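Local structure of periplasmic binding protein/LacI transcriptional regulator (Brachyspira murdochii, 4KQC) at residues V40-E45 with K49-L54. The protein probably binds a carbohydrate as the solute-binding component of an ABC transporter. Numbering follows the deposited sequence.
Sequences VGPETE and KIQQDL. With NO3 (nitrate ion), chain B.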
# COMPACT_ATOMS: atom_id res chain seq x y z
N VAL A 40 -3.02 19.42 -3.72
CA VAL A 40 -3.03 19.39 -5.16
C VAL A 40 -2.42 18.11 -5.68
O VAL A 40 -1.31 17.71 -5.27
CB VAL A 40 -2.27 20.60 -5.82
CG1 VAL A 40 -2.97 21.87 -5.45
CG2 VAL A 40 -0.78 20.68 -5.47
N GLY A 41 -3.06 17.53 -6.71
CA GLY A 41 -2.51 16.31 -7.29
C GLY A 41 -3.01 16.07 -8.70
O GLY A 41 -3.94 16.74 -9.17
N PRO A 42 -2.40 15.10 -9.38
CA PRO A 42 -2.74 14.77 -10.78
C PRO A 42 -4.06 14.10 -10.90
O PRO A 42 -4.56 13.53 -9.94
CB PRO A 42 -1.59 13.88 -11.19
CG PRO A 42 -1.22 13.18 -9.95
CD PRO A 42 -1.29 14.23 -8.92
N GLU A 43 -4.66 14.14 -12.08
CA GLU A 43 -5.99 13.53 -12.28
C GLU A 43 -5.95 12.03 -12.09
O GLU A 43 -6.84 11.46 -11.45
CB GLU A 43 -6.55 13.87 -13.68
CG GLU A 43 -7.81 13.07 -14.03
CD GLU A 43 -8.67 13.72 -15.10
OE1 GLU A 43 -8.57 14.95 -15.27
OE2 GLU A 43 -9.48 12.99 -15.75
N THR A 44 -4.92 11.39 -12.63
CA THR A 44 -4.60 10.01 -12.36
C THR A 44 -3.16 9.89 -11.95
O THR A 44 -2.34 10.76 -12.23
CB THR A 44 -4.82 9.12 -13.61
OG1 THR A 44 -3.71 9.28 -14.50
CG2 THR A 44 -6.10 9.43 -14.30
N GLU A 45 -2.83 8.79 -11.30
CA GLU A 45 -1.45 8.59 -10.84
C GLU A 45 -0.45 8.41 -11.97
O GLU A 45 0.75 8.57 -11.72
CB GLU A 45 -1.37 7.50 -9.77
CG GLU A 45 -2.20 7.86 -8.56
CD GLU A 45 -2.01 6.88 -7.40
OE1 GLU A 45 -1.17 5.94 -7.48
OE2 GLU A 45 -2.71 6.99 -6.40
N LYS A 49 3.91 14.11 -15.37
CA LYS A 49 4.29 15.43 -15.82
C LYS A 49 3.45 16.51 -15.13
O LYS A 49 4.01 17.58 -14.72
CB LYS A 49 4.13 15.52 -17.32
CG LYS A 49 5.04 14.60 -18.11
CD LYS A 49 4.77 14.85 -19.60
CE LYS A 49 5.49 13.87 -20.51
NZ LYS A 49 6.95 13.87 -20.24
N ILE A 50 2.15 16.27 -14.97
CA ILE A 50 1.35 17.27 -14.25
C ILE A 50 1.74 17.34 -12.77
O ILE A 50 1.74 18.39 -12.18
CB ILE A 50 -0.16 17.05 -14.40
CG1 ILE A 50 -0.91 18.34 -14.16
CG2 ILE A 50 -0.66 16.03 -13.42
CD1 ILE A 50 -0.60 19.40 -15.17
N GLN A 51 2.11 16.21 -12.16
CA GLN A 51 2.55 16.30 -10.77
C GLN A 51 3.85 17.05 -10.65
O GLN A 51 4.04 17.85 -9.72
CB GLN A 51 2.59 14.94 -10.04
CG GLN A 51 2.57 15.11 -8.53
CD GLN A 51 2.95 13.90 -7.75
OE1 GLN A 51 3.93 13.20 -8.06
NE2 GLN A 51 2.23 13.68 -6.68
N GLN A 52 4.76 16.86 -11.59
CA GLN A 52 5.97 17.67 -11.63
C GLN A 52 5.63 19.15 -11.71
O GLN A 52 6.18 20.00 -11.00
CB GLN A 52 6.84 17.29 -12.83
CG GLN A 52 7.54 15.93 -12.76
CD GLN A 52 8.23 15.55 -14.07
OE1 GLN A 52 7.71 15.88 -15.13
NE2 GLN A 52 9.40 14.95 -14.01
N ASP A 53 4.71 19.48 -12.65
CA ASP A 53 4.31 20.88 -12.83
C ASP A 53 3.66 21.50 -11.64
O ASP A 53 3.91 22.68 -11.31
CB ASP A 53 3.28 20.99 -13.97
CG ASP A 53 3.84 20.63 -15.40
OD1 ASP A 53 5.07 20.76 -15.63
OD2 ASP A 53 3.02 20.33 -16.31
N LEU A 54 2.77 20.72 -10.98
CA LEU A 54 2.09 21.20 -9.78
C LEU A 54 3.11 21.45 -8.65
O LEU A 54 3.01 22.45 -7.96
CB LEU A 54 1.01 20.21 -9.34
CG LEU A 54 -0.25 20.14 -10.26
CD1 LEU A 54 -1.11 18.94 -9.86
CD2 LEU A 54 -1.01 21.44 -10.16
N NO3 B . 1.26 13.43 -17.61
O1 NO3 B . 0.94 14.26 -16.75
O2 NO3 B . 2.45 12.67 -17.54
O3 NO3 B . 0.39 13.22 -18.68
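L54 has its CG anti to the carbonyl carbon (chi1 -71°), and with chi2 near 180° the CD1 branch reaches the backbone at G41; Q51 instead swings CG anti to its own N (chi1 -160°), which runs its chain past the ring of P42. The loop therefore lies against one side of the helix, P42 over I50 and Q51, G41 and V40 over L54. CD1 of L54 sits 3.6 Å from the carbonyl C of G41, on bare backbone, while V40 adds a looser touch, its CG2 4.3 Å from L54 CB. The proline ring crosses the aliphatic part of Q51 at a slant, P42 CD lying 4.0 Å from Q51 CG. P42 CB and I50 CG2 are only 3.2 Å apart, tighter than normal van der Waals contact, but I50 was modelled in two conformers, so this value is doubtful. No hydrogen bond joins loop and helix here; the contact is apolar. The amide of Q51, a buried residue, is held by backbone just past the ends of strands 6-10 and 66-68: NE2 donates to the carbonyls of S11 and A69, and OE1 accepts from V71 N, three bonds that fix its rotation. At the start of the helix a nitrate, probably from the crystallisation liquor, accepts two backbone hydrogen bonds, K49 N to its O2 at 3.0 Å and I50 N to its O1 at 2.9 Å, as anions often do at helix N-termini. The loop leads from edge strand 36-40 into helix 48-60 and folds back on the first turns of that helix, a beta-alpha connection in one of the two Rossmann-like alpha/beta lobes of the periplasmic binding protein fold.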